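Local coordinates for protein JamJ (PDB 5DOZ) that acts as the NADPH-dependent enoyl reductase domain of a polyketide synthase and is linked to the formation of a cyclopropane ring, at residues Pro274-Leu277 / Leu278-Phe281; Thr141-His144 / Gly145-Leu149; Asn212-Arg215 / Glu216-Gly220. All blocks are in the same frame, centred on the assembly; numbering follows the deposited sequence.

Contact 1: residues Pro274-Leu277 / Leu278-Phe281; sequences PFDL and LEEF. With NDP (NADPH dihydro-nicotinamide-adenine-dinucleotide phosphate), chain E.
Asp276 is the N-cap of helix 277-283, where the chain leaving the last strand of the Rossmann sheet turns into a helix beside the nicotinamide of NADPH. With CG anti to the backbone N (chi1 171°), its carboxylate swings back over the first turn, and OD1 accepts the backbone N-H of Glu279 at 3.1 Å. That donor comes from above the carboxylate plane, 61° out of it. An aspartate suits the place, short enough to turn back on first-turn N-H groups that have no preceding helical carbonyl to bond. The backbone continues the grip: Glu280 N donates to Asp276 O at 2.9 Å, and Phe281 N to Leu277 O.

The backbone leading into the helix clamps the carboxamide of the cofactor. Its N7N donates to Phe275 O at 3.0 Å, while Leu277 N donates to O7N at 2.8 Å, so both ends of the amide are fixed and its rotation is set. The Phe275 ring lays one face over N7N, and Leu277 CB touches O7N at 3.2 Å. Glu279 OE1 comes to 3.5 Å from Asp276 CB, bringing two like charges close; Glu279 and Glu280 both form salt bridges with Arg283, which probably eases this.

A negative cap at the positive end of a helix dipole is probably stabilising, and a carboxamide held at both ends should keep the nicotinamide in one orientation.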
loop_
_atom_site.group_PDB
_atom_site.type_symbol
_atom_site.label_atom_id
_atom_site.label_comp_id
_atom_site.label_asym_id
_atom_site.label_seq_id
_atom_site.Cartn_x
_atom_site.Cartn_y
_atom_site.Cartn_z
ATOM N N PRO A 274 -10.504 11.007 1.644
ATOM C CA PRO A 274 -10.277 10.005 0.613
ATOM C C PRO A 274 -9.024 10.388 -0.168
ATOM O O PRO A 274 -8.908 11.532 -0.618
ATOM C CB PRO A 274 -11.507 10.154 -0.281
ATOM C CG PRO A 274 -11.848 11.609 -0.184
ATOM C CD PRO A 274 -11.502 12.009 1.226
ATOM N N PHE A 275 -8.088 9.461 -0.327
ATOM C CA PHE A 275 -6.902 9.761 -1.122
ATOM C C PHE A 275 -6.377 8.543 -1.863
ATOM O O PHE A 275 -6.478 7.416 -1.382
ATOM C CB PHE A 275 -5.796 10.393 -0.260
ATOM C CG PHE A 275 -4.996 9.398 0.528
ATOM C CD1 PHE A 275 -5.441 8.950 1.763
ATOM C CD2 PHE A 275 -3.796 8.896 0.024
ATOM C CE1 PHE A 275 -4.702 8.028 2.484
ATOM C CE2 PHE A 275 -3.059 7.967 0.739
ATOM C CZ PHE A 275 -3.511 7.537 1.975
ATOM N N ASP A 276 -5.818 8.801 -3.042
ATOM C CA ASP A 276 -5.112 7.811 -3.839
ATOM C C ASP A 276 -3.653 8.265 -3.871
ATOM O O ASP A 276 -3.349 9.312 -4.440
ATOM C CB ASP A 276 -5.727 7.760 -5.246
ATOM C CG ASP A 276 -4.930 6.900 -6.229
ATOM O OD1 ASP A 276 -3.684 6.829 -6.136
ATOM O OD2 ASP A 276 -5.564 6.318 -7.136
ATOM N N LEU A 277 -2.765 7.486 -3.248
ATOM C CA LEU A 277 -1.356 7.871 -3.079
ATOM C C LEU A 277 -0.682 8.313 -4.380
ATOM O O LEU A 277 -0.046 9.363 -4.419
ATOM C CB LEU A 277 -0.545 6.738 -2.417
ATOM C CG LEU A 277 0.918 6.999 -2.035
ATOM C CD1 LEU A 277 1.029 7.985 -0.877
ATOM C CD2 LEU A 277 1.622 5.693 -1.688
ATOM N N LEU A 278 -0.829 7.518 -5.438
ATOM C CA LEU A 278 -0.181 7.828 -6.718
ATOM C C LEU A 278 -0.815 9.043 -7.392
ATOM O O LEU A 278 -0.147 9.762 -8.139
ATOM C CB LEU A 278 -0.162 6.620 -7.673
ATOM C CG LEU A 278 0.153 5.186 -7.204
ATOM C CD1 LEU A 278 0.749 4.383 -8.353
ATOM C CD2 LEU A 278 1.051 5.094 -5.972
ATOM N N GLU A 279 -2.099 9.265 -7.115
ATOM C CA GLU A 279 -2.805 10.479 -7.525
ATOM C C GLU A 279 -2.219 11.700 -6.805
ATOM O O GLU A 279 -2.092 12.772 -7.401
ATOM C CB GLU A 279 -4.312 10.325 -7.259
ATOM C CG GLU A 279 -5.171 11.572 -7.395
ATOM C CD GLU A 279 -6.629 11.337 -6.996
ATOM O OE1 GLU A 279 -7.161 10.229 -7.236
ATOM O OE2 GLU A 279 -7.259 12.264 -6.441
ATOM N N GLU A 280 -1.849 11.526 -5.534
ATOM C CA GLU A 280 -1.201 12.588 -4.752
ATOM C C GLU A 280 0.215 12.916 -5.238
ATOM O O GLU A 280 0.652 14.070 -5.173
ATOM C CB GLU A 280 -1.192 12.247 -3.254
ATOM C CG GLU A 280 -2.574 12.142 -2.613
ATOM C CD GLU A 280 -3.461 13.354 -2.875
ATOM O OE1 GLU A 280 -2.938 14.474 -3.067
ATOM O OE2 GLU A 280 -4.697 13.190 -2.884
ATOM N N PHE A 281 0.930 11.903 -5.720
ATOM C CA PHE A 281 2.235 12.115 -6.340
ATOM C C PHE A 281 2.094 12.842 -7.684
ATOM O O PHE A 281 2.926 13.682 -8.026
ATOM C CB PHE A 281 2.992 10.794 -6.489
ATOM C CG PHE A 281 4.189 10.876 -7.393
ATOM C CD1 PHE A 281 5.396 11.383 -6.929
ATOM C CD2 PHE A 281 4.108 10.442 -8.712
ATOM C CE1 PHE A 281 6.499 11.457 -7.766
ATOM C CE2 PHE A 281 5.206 10.520 -9.553
ATOM C CZ PHE A 281 6.402 11.030 -9.078
HETATM P PA NDP E . -4.020 -6.646 1.367
HETATM O O1A NDP E . -4.523 -7.639 0.338
HETATM O O2A NDP E . -2.702 -6.873 2.058
HETATM O O5B NDP E . -5.123 -6.515 2.530
HETATM C C5B NDP E . -6.463 -6.963 2.360
HETATM C C4B NDP E . -6.974 -7.346 3.739
HETATM O O4B NDP E . -8.396 -7.176 3.773
HETATM C C3B NDP E . -6.707 -8.804 4.094
HETATM O O3B NDP E . -5.509 -8.967 4.860
HETATM C C2B NDP E . -7.888 -9.172 4.953
HETATM O O2B NDP E . -7.510 -9.014 6.312
HETATM C C1B NDP E . -8.960 -8.138 4.658
HETATM N N9A NDP E . -10.138 -8.750 4.017
HETATM C C8A NDP E . -10.130 -9.657 3.027
HETATM N N7A NDP E . -11.393 -9.993 2.684
HETATM C C5A NDP E . -12.230 -9.284 3.467
HETATM C C6A NDP E . -13.695 -9.150 3.632
HETATM N N6A NDP E . -14.546 -9.861 2.862
HETATM N N1A NDP E . -14.154 -8.290 4.577
HETATM C C2A NDP E . -13.325 -7.569 5.355
HETATM N N3A NDP E . -11.986 -7.647 5.252
HETATM C C4A NDP E . -11.395 -8.467 4.345
HETATM O O3 NDP E . -4.069 -5.172 0.720
HETATM P PN NDP E . -3.301 -3.859 1.249
HETATM O O1N NDP E . -3.170 -3.898 2.741
HETATM O O2N NDP E . -2.076 -3.651 0.404
HETATM O O5D NDP E . -4.339 -2.680 0.886
HETATM C C5D NDP E . -5.679 -2.668 1.397
HETATM C C4D NDP E . -6.588 -1.835 0.493
HETATM O O4D NDP E . -6.059 -0.521 0.302
HETATM C C3D NDP E . -6.727 -2.424 -0.897
HETATM O O3D NDP E . -8.080 -2.235 -1.303
HETATM C C2D NDP E . -5.790 -1.594 -1.757
HETATM O O2D NDP E . -6.146 -1.564 -3.147
HETATM C C1D NDP E . -5.874 -0.235 -1.087
HETATM N N1N NDP E . -4.662 0.563 -1.276
HETATM C C2N NDP E . -4.807 1.847 -1.632
HETATM C C3N NDP E . -3.750 2.747 -1.565
HETATM C C7N NDP E . -4.013 4.217 -1.732
HETATM O O7N NDP E . -3.144 4.960 -2.156
HETATM N N7N NDP E . -5.212 4.689 -1.404
HETATM C C4N NDP E . -2.330 2.227 -1.470
HETATM C C5N NDP E . -2.313 0.853 -0.973
HETATM C C6N NDP E . -3.453 0.052 -0.978
HETATM P P2B NDP E . -8.286 -9.783 7.479
HETATM O O1X NDP E . -8.160 -11.248 7.129
HETATM O O2X NDP E . -7.516 -9.356 8.690
HETATM O O3X NDP E . -9.695 -9.246 7.424
#

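Contact 2: residues Thr141-His144 / Gly145-Leu149. With NDP (NADPH dihydro-nicotinamide-adenine-dinucleotide phosphate), chain E.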
loop_
_atom_site.group_PDB
_atom_site.type_symbol
_atom_site.label_atom_id
_atom_site.label_comp_id
_atom_site.label_asym_id
_atom_site.label_seq_id
_atom_site.Cartn_x
_atom_site.Cartn_y
_atom_site.Cartn_z
ATOM N N THR A 141 1.593 5.002 2.320
ATOM C CA THR A 141 0.136 5.163 2.408
ATOM C C THR A 141 -0.286 5.417 3.856
ATOM O O THR A 141 -1.065 6.332 4.130
ATOM C CB THR A 141 -0.625 3.938 1.854
ATOM O OG1 THR A 141 -0.191 3.668 0.515
ATOM C CG2 THR A 141 -2.144 4.173 1.856
ATOM N N ALA A 142 0.240 4.608 4.775
ATOM C CA ALA A 142 -0.065 4.749 6.196
ATOM C C ALA A 142 0.387 6.102 6.720
ATOM O O ALA A 142 -0.371 6.785 7.413
ATOM C CB ALA A 142 0.559 3.621 7.003
ATOM N N TYR A 143 1.608 6.503 6.367
ATOM C CA TYR A 143 2.132 7.790 6.804
ATOM C C TYR A 143 1.286 8.941 6.279
ATOM O O TYR A 143 0.857 9.797 7.059
ATOM C CB TYR A 143 3.606 7.994 6.416
ATOM C CG TYR A 143 4.163 9.308 6.940
ATOM C CD1 TYR A 143 3.921 10.515 6.263
ATOM C CD2 TYR A 143 4.901 9.355 8.123
ATOM C CE1 TYR A 143 4.410 11.724 6.748
ATOM C CE2 TYR A 143 5.397 10.564 8.613
ATOM C CZ TYR A 143 5.146 11.741 7.921
ATOM O OH TYR A 143 5.628 12.942 8.397
ATOM N N HIS A 144 1.053 8.970 4.965
ATOM C CA HIS A 144 0.290 10.063 4.363
ATOM C C HIS A 144 -1.104 10.187 4.986
ATOM O O HIS A 144 -1.510 11.277 5.402
ATOM C CB HIS A 144 0.195 9.917 2.844
ATOM C CG HIS A 144 -0.386 11.116 2.160
ATOM N ND1 HIS A 144 0.262 12.332 2.111
ATOM C CD2 HIS A 144 -1.551 11.285 1.490
ATOM C CE1 HIS A 144 -0.483 13.200 1.449
ATOM N NE2 HIS A 144 -1.589 12.589 1.062
ATOM N N GLY A 145 -1.819 9.068 5.056
ATOM C CA GLY A 145 -3.159 9.037 5.633
ATOM C C GLY A 145 -3.205 9.508 7.076
ATOM O O GLY A 145 -3.919 10.457 7.399
ATOM N N LEU A 146 -2.423 8.855 7.930
ATOM C CA LEU A 146 -2.409 9.133 9.371
ATOM C C LEU A 146 -1.788 10.473 9.772
ATOM O O LEU A 146 -2.359 11.190 10.594
ATOM C CB LEU A 146 -1.704 8.010 10.133
ATOM C CG LEU A 146 -2.337 6.619 10.154
ATOM C CD1 LEU A 146 -1.340 5.619 10.723
ATOM C CD2 LEU A 146 -3.636 6.624 10.953
ATOM N N TYR A 147 -0.622 10.795 9.211
ATOM C CA TYR A 147 0.127 11.993 9.613
ATOM C C TYR A 147 -0.123 13.204 8.715
ATOM O O TYR A 147 -0.507 14.264 9.205
ATOM C CB TYR A 147 1.630 11.702 9.703
ATOM C CG TYR A 147 2.429 12.779 10.416
ATOM C CD1 TYR A 147 2.838 13.935 9.747
ATOM C CD2 TYR A 147 2.775 12.640 11.767
ATOM C CE1 TYR A 147 3.570 14.921 10.399
ATOM C CE2 TYR A 147 3.509 13.619 12.423
ATOM C CZ TYR A 147 3.903 14.754 11.735
ATOM O OH TYR A 147 4.629 15.728 12.383
ATOM N N ASN A 148 0.124 13.061 7.413
ATOM C CA ASN A 148 -0.059 14.178 6.478
ATOM C C ASN A 148 -1.486 14.710 6.426
ATOM O O ASN A 148 -1.696 15.920 6.372
ATOM C CB ASN A 148 0.402 13.802 5.066
ATOM C CG ASN A 148 1.898 13.967 4.870
ATOM O OD1 ASN A 148 2.453 13.527 3.862
ATOM N ND2 ASN A 148 2.559 14.602 5.830
ATOM N N LEU A 149 -2.460 13.803 6.440
ATOM C CA LEU A 149 -3.861 14.193 6.350
ATOM C C LEU A 149 -4.505 14.314 7.731
ATOM O O LEU A 149 -4.831 15.422 8.164
ATOM C CB LEU A 149 -4.644 13.243 5.423
ATOM C CG LEU A 149 -4.192 13.172 3.951
ATOM C CD1 LEU A 149 -4.986 12.127 3.177
ATOM C CD2 LEU A 149 -4.260 14.523 3.242
HETATM P PA NDP E . -4.020 -6.646 1.367
HETATM O O1A NDP E . -4.523 -7.639 0.338
HETATM O O2A NDP E . -2.702 -6.873 2.058
HETATM O O5B NDP E . -5.123 -6.515 2.530
HETATM C C5B NDP E . -6.463 -6.963 2.360
HETATM C C4B NDP E . -6.974 -7.346 3.739
HETATM O O4B NDP E . -8.396 -7.176 3.773
HETATM C C3B NDP E . -6.707 -8.804 4.094
HETATM O O3B NDP E . -5.509 -8.967 4.860
HETATM C C2B NDP E . -7.888 -9.172 4.953
HETATM O O2B NDP E . -7.510 -9.014 6.312
HETATM C C1B NDP E . -8.960 -8.138 4.658
HETATM N N9A NDP E . -10.138 -8.750 4.017
HETATM C C8A NDP E . -10.130 -9.657 3.027
HETATM N N7A NDP E . -11.393 -9.993 2.684
HETATM C C5A NDP E . -12.230 -9.284 3.467
HETATM C C6A NDP E . -13.695 -9.150 3.632
HETATM N N6A NDP E . -14.546 -9.861 2.862
HETATM N N1A NDP E . -14.154 -8.290 4.577
HETATM C C2A NDP E . -13.325 -7.569 5.355
HETATM N N3A NDP E . -11.986 -7.647 5.252
HETATM C C4A NDP E . -11.395 -8.467 4.345
HETATM O O3 NDP E . -4.069 -5.172 0.720
HETATM P PN NDP E . -3.301 -3.859 1.249
HETATM O O1N NDP E . -3.170 -3.898 2.741
HETATM O O2N NDP E . -2.076 -3.651 0.404
HETATM O O5D NDP E . -4.339 -2.680 0.886
HETATM C C5D NDP E . -5.679 -2.668 1.397
HETATM C C4D NDP E . -6.588 -1.835 0.493
HETATM O O4D NDP E . -6.059 -0.521 0.302
HETATM C C3D NDP E . -6.727 -2.424 -0.897
HETATM O O3D NDP E . -8.080 -2.235 -1.303
HETATM C C2D NDP E . -5.790 -1.594 -1.757
HETATM O O2D NDP E . -6.146 -1.564 -3.147
HETATM C C1D NDP E . -5.874 -0.235 -1.087
HETATM N N1N NDP E . -4.662 0.563 -1.276
HETATM C C2N NDP E . -4.807 1.847 -1.632
HETATM C C3N NDP E . -3.750 2.747 -1.565
HETATM C C7N NDP E . -4.013 4.217 -1.732
HETATM O O7N NDP E . -3.144 4.960 -2.156
HETATM N N7N NDP E . -5.212 4.689 -1.404
HETATM C C4N NDP E . -2.330 2.227 -1.470
HETATM C C5N NDP E . -2.313 0.853 -0.973
HETATM C C6N NDP E . -3.453 0.052 -0.978
HETATM P P2B NDP E . -8.286 -9.783 7.479
HETATM O O1X NDP E . -8.160 -11.248 7.129
HETATM O O2X NDP E . -7.516 -9.356 8.690
HETATM O O3X NDP E . -9.695 -9.246 7.424
#
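His144 lies against Asn148 and Leu149, one turn further along helix 136-149, and its side chain can be followed outward. CB is the root, beside the Gly145 peptide. With CG anti to the backbone N (chi1 -171°), the imidazole runs toward the helix's C-terminal end. ND1 there lies 3.3 Å from Asn148 CB and donates to Asn148 OD1 at 3.0 Å, meeting a lone pair in the carbonyl plane, although the oxygen sits 16° out of the ring plane. On the far side of the ring, CD2 meets Leu149 CD1 at 3.9 Å, and NE2 lies near Leu149 CG, which stands over one face in a CH-pi contact. Phe275 meets the same imidazole edge-to-face. Cut back to an alanine here, the side chain would probably leave Asn148 OD1 without its donor and open a gap beside Leu149 and Phe275, where the ring had been.

Tyr143 and Tyr147 form a second pair, side by side and pointing the same way. Their rings are near parallel but slid apart, so Tyr147 CB, not its ring, covers the Tyr143 face, 4.0 Å from the centroid. Tyr143 OH in turn lies over the Tyr147 ring, 3.3 Å from CD1. Large flat residues suit this side, where Trp178 meets both rings.

At the other end, Thr141 OG1 approaches C4N of NADPH at 3.3 Å while hydrogen-bonded to Ile137 O. The closing turn widens to a pi-type turn, with Leu149 N bonded to His144 O at 2.9 Å.

Since ND1 carries the proton toward Asn148, the bond fixes the flip of a buried imidazole and satisfies the amide oxygen, while Leu149 covers one face of the ring with apolar carbon.

Contact 3: residues Asn212-Arg215 / Glu216-Gly220; sequences NEIR and ELTQG
Arg215 and Glu216 hold the one salt bridge of this segment pair, on the outer side of helix 210-218. The two side chains lie alongside each other, pointing the same way, and Glu216 OE2 stands over a face of the guanidinium, 3.3 Å from NE. The oxygen is well out of the guanidinium plane, so no N-H is aimed at it and the attraction is one of charge alone. Two bends make the meeting possible: the arginine turns at chi3, and the glutamate folds at chi2 (-43°). The glutamate's first torsion, with CG beside the backbone N (chi1 -59°), sets that CG 3.3 Å from Asn212 O. Long charged chains suit an exposed flank.

Backbone hydrogen bonds run along the helix, Glu216 N to Asn212 O and Leu217 N to Glu213 O at 3.1 Å. They end in a Schellman motif. Gly220 N donates to Arg215 O at 2.8 Å, nearly straight at 172°, and Thr218 N makes a weak bond to that same oxygen. Gln219 has left the helix with positive phi. Gly220 follows, also at positive phi, where a CB would jam against the preceding carbonyl oxygen, so glycine is called for.

A side-chain hydrogen bond closes the inner side: Thr218 OG1 donates to Ile214 O at 2.7 Å, from above the carbonyl plane, and also bonds with Gly222 N.

Apolar packing is led by Ile214, whose side chain lies on Met203, Leu159 and Phe183 of the parallel sheet; Thr218 also touches Phe183. A branched aliphatic residue suits such a sheet-facing position.

The buried hydroxyl thus gains partners on both sides of the turn, while the salt bridge, lacking a directed N-H, is probably less directional than an in-plane pair.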
loop_
_atom_site.group_PDB
_atom_site.type_symbol
_atom_site.label_atom_id
_atom_site.label_comp_id
_atom_site.label_asym_id
_atom_site.label_seq_id
_atom_site.Cartn_x
_atom_site.Cartn_y
_atom_site.Cartn_z
ATOM N N ASN A 212 -20.491 -1.591 17.781
ATOM C CA ASN A 212 -21.033 -1.696 19.132
ATOM C C ASN A 212 -19.961 -1.964 20.181
ATOM O O ASN A 212 -20.003 -1.396 21.274
ATOM C CB ASN A 212 -22.128 -2.764 19.194
ATOM C CG ASN A 212 -23.406 -2.328 18.505
ATOM O OD1 ASN A 212 -23.622 -1.136 18.252
ATOM N ND2 ASN A 212 -24.267 -3.290 18.201
ATOM N N GLU A 213 -19.001 -2.818 19.829
ATOM C CA GLU A 213 -17.866 -3.136 20.694
ATOM C C GLU A 213 -17.026 -1.890 20.980
ATOM O O GLU A 213 -16.616 -1.655 22.117
ATOM C CB GLU A 213 -17.009 -4.239 20.060
ATOM C CG GLU A 213 -17.716 -5.586 19.945
ATOM C CD GLU A 213 -17.049 -6.549 18.970
ATOM O OE1 GLU A 213 -16.330 -6.095 18.054
ATOM O OE2 GLU A 213 -17.253 -7.774 19.111
ATOM N N ILE A 214 -16.788 -1.084 19.951
ATOM C CA ILE A 214 -16.006 0.140 20.110
ATOM C C ILE A 214 -16.727 1.157 21.008
ATOM O O ILE A 214 -16.111 1.734 21.906
ATOM C CB ILE A 214 -15.564 0.731 18.751
ATOM C CG1 ILE A 214 -14.397 -0.098 18.192
ATOM C CG2 ILE A 214 -15.182 2.200 18.892
ATOM C CD1 ILE A 214 -13.856 0.344 16.845
ATOM N N ARG A 215 -18.028 1.339 20.783
ATOM C CA ARG A 215 -18.848 2.231 21.610
ATOM C C ARG A 215 -18.700 1.929 23.110
ATOM O O ARG A 215 -18.543 2.846 23.920
ATOM C CB ARG A 215 -20.325 2.174 21.188
ATOM C CG ARG A 215 -21.238 3.120 21.963
ATOM C CD ARG A 215 -22.626 3.223 21.344
ATOM N NE ARG A 215 -23.529 2.155 21.779
ATOM C CZ ARG A 215 -24.477 2.294 22.707
ATOM N NH1 ARG A 215 -24.659 3.461 23.318
ATOM N NH2 ARG A 215 -25.250 1.264 23.028
ATOM N N GLU A 216 -18.733 0.644 23.460
ATOM C CA GLU A 216 -18.652 0.208 24.856
ATOM C C GLU A 216 -17.258 0.372 25.460
ATOM O O GLU A 216 -17.122 0.822 26.598
ATOM C CB GLU A 216 -19.151 -1.234 25.008
ATOM C CG GLU A 216 -20.595 -1.438 24.563
ATOM C CD GLU A 216 -21.521 -0.325 25.033
ATOM O OE1 GLU A 216 -21.733 -0.196 26.256
ATOM O OE2 GLU A 216 -22.039 0.420 24.174
ATOM N N LEU A 217 -16.230 0.020 24.692
ATOM C CA LEU A 217 -14.840 0.189 25.122
ATOM C C LEU A 217 -14.420 1.658 25.261
ATOM O O LEU A 217 -13.356 1.951 25.811
ATOM C CB LEU A 217 -13.888 -0.532 24.157
ATOM C CG LEU A 217 -13.882 -2.065 24.134
ATOM C CD1 LEU A 217 -13.295 -2.590 22.828
ATOM C CD2 LEU A 217 -13.143 -2.643 25.334
ATOM N N THR A 218 -15.248 2.575 24.757
ATOM C CA THR A 218 -14.911 4.007 24.754
ATOM C C THR A 218 -15.960 4.908 25.418
ATOM O O THR A 218 -15.796 6.124 25.446
ATOM C CB THR A 218 -14.643 4.536 23.326
ATOM O OG1 THR A 218 -15.807 4.331 22.513
ATOM C CG2 THR A 218 -13.432 3.845 22.690
ATOM N N GLN A 219 -17.029 4.314 25.945
ATOM C CA GLN A 219 -18.107 5.061 26.626
ATOM C C GLN A 219 -18.845 6.033 25.683
ATOM O O GLN A 219 -19.143 7.178 26.051
ATOM C CB GLN A 219 -17.580 5.804 27.872
ATOM C CG GLN A 219 -16.620 5.015 28.757
ATOM C CD GLN A 219 -17.253 3.784 29.381
ATOM O OE1 GLN A 219 -18.234 3.878 30.126
ATOM N NE2 GLN A 219 -16.680 2.618 29.091
ATOM N N GLY A 220 -19.127 5.568 24.468
ATOM C CA GLY A 220 -19.830 6.369 23.462
ATOM C C GLY A 220 -18.923 7.258 22.624
ATOM O O GLY A 220 -19.307 7.700 21.537
#

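Contact 2 is buried and contact 1 partly so; they touch one another and both reach NADPH. Phe275 wedges between them, resting on Thr141, His144 and Leu149, so that helix 136-149 and the start of helix 277-283 both line the nicotinamide end of the pocket. Contact 3 lies apart at the protein surface, its centre about 32 Å from that of contact 1 and about 25 Å from that of contact 2, on a helix that packs against strands 157-160, 181-186 and 201-204 of the parallel sheet. Contact 1 opens a helix with a carboxylate cap, contact 3 ends one with a Schellman turn, and contact 2 relies on aromatic and imidazole packing suited to burial.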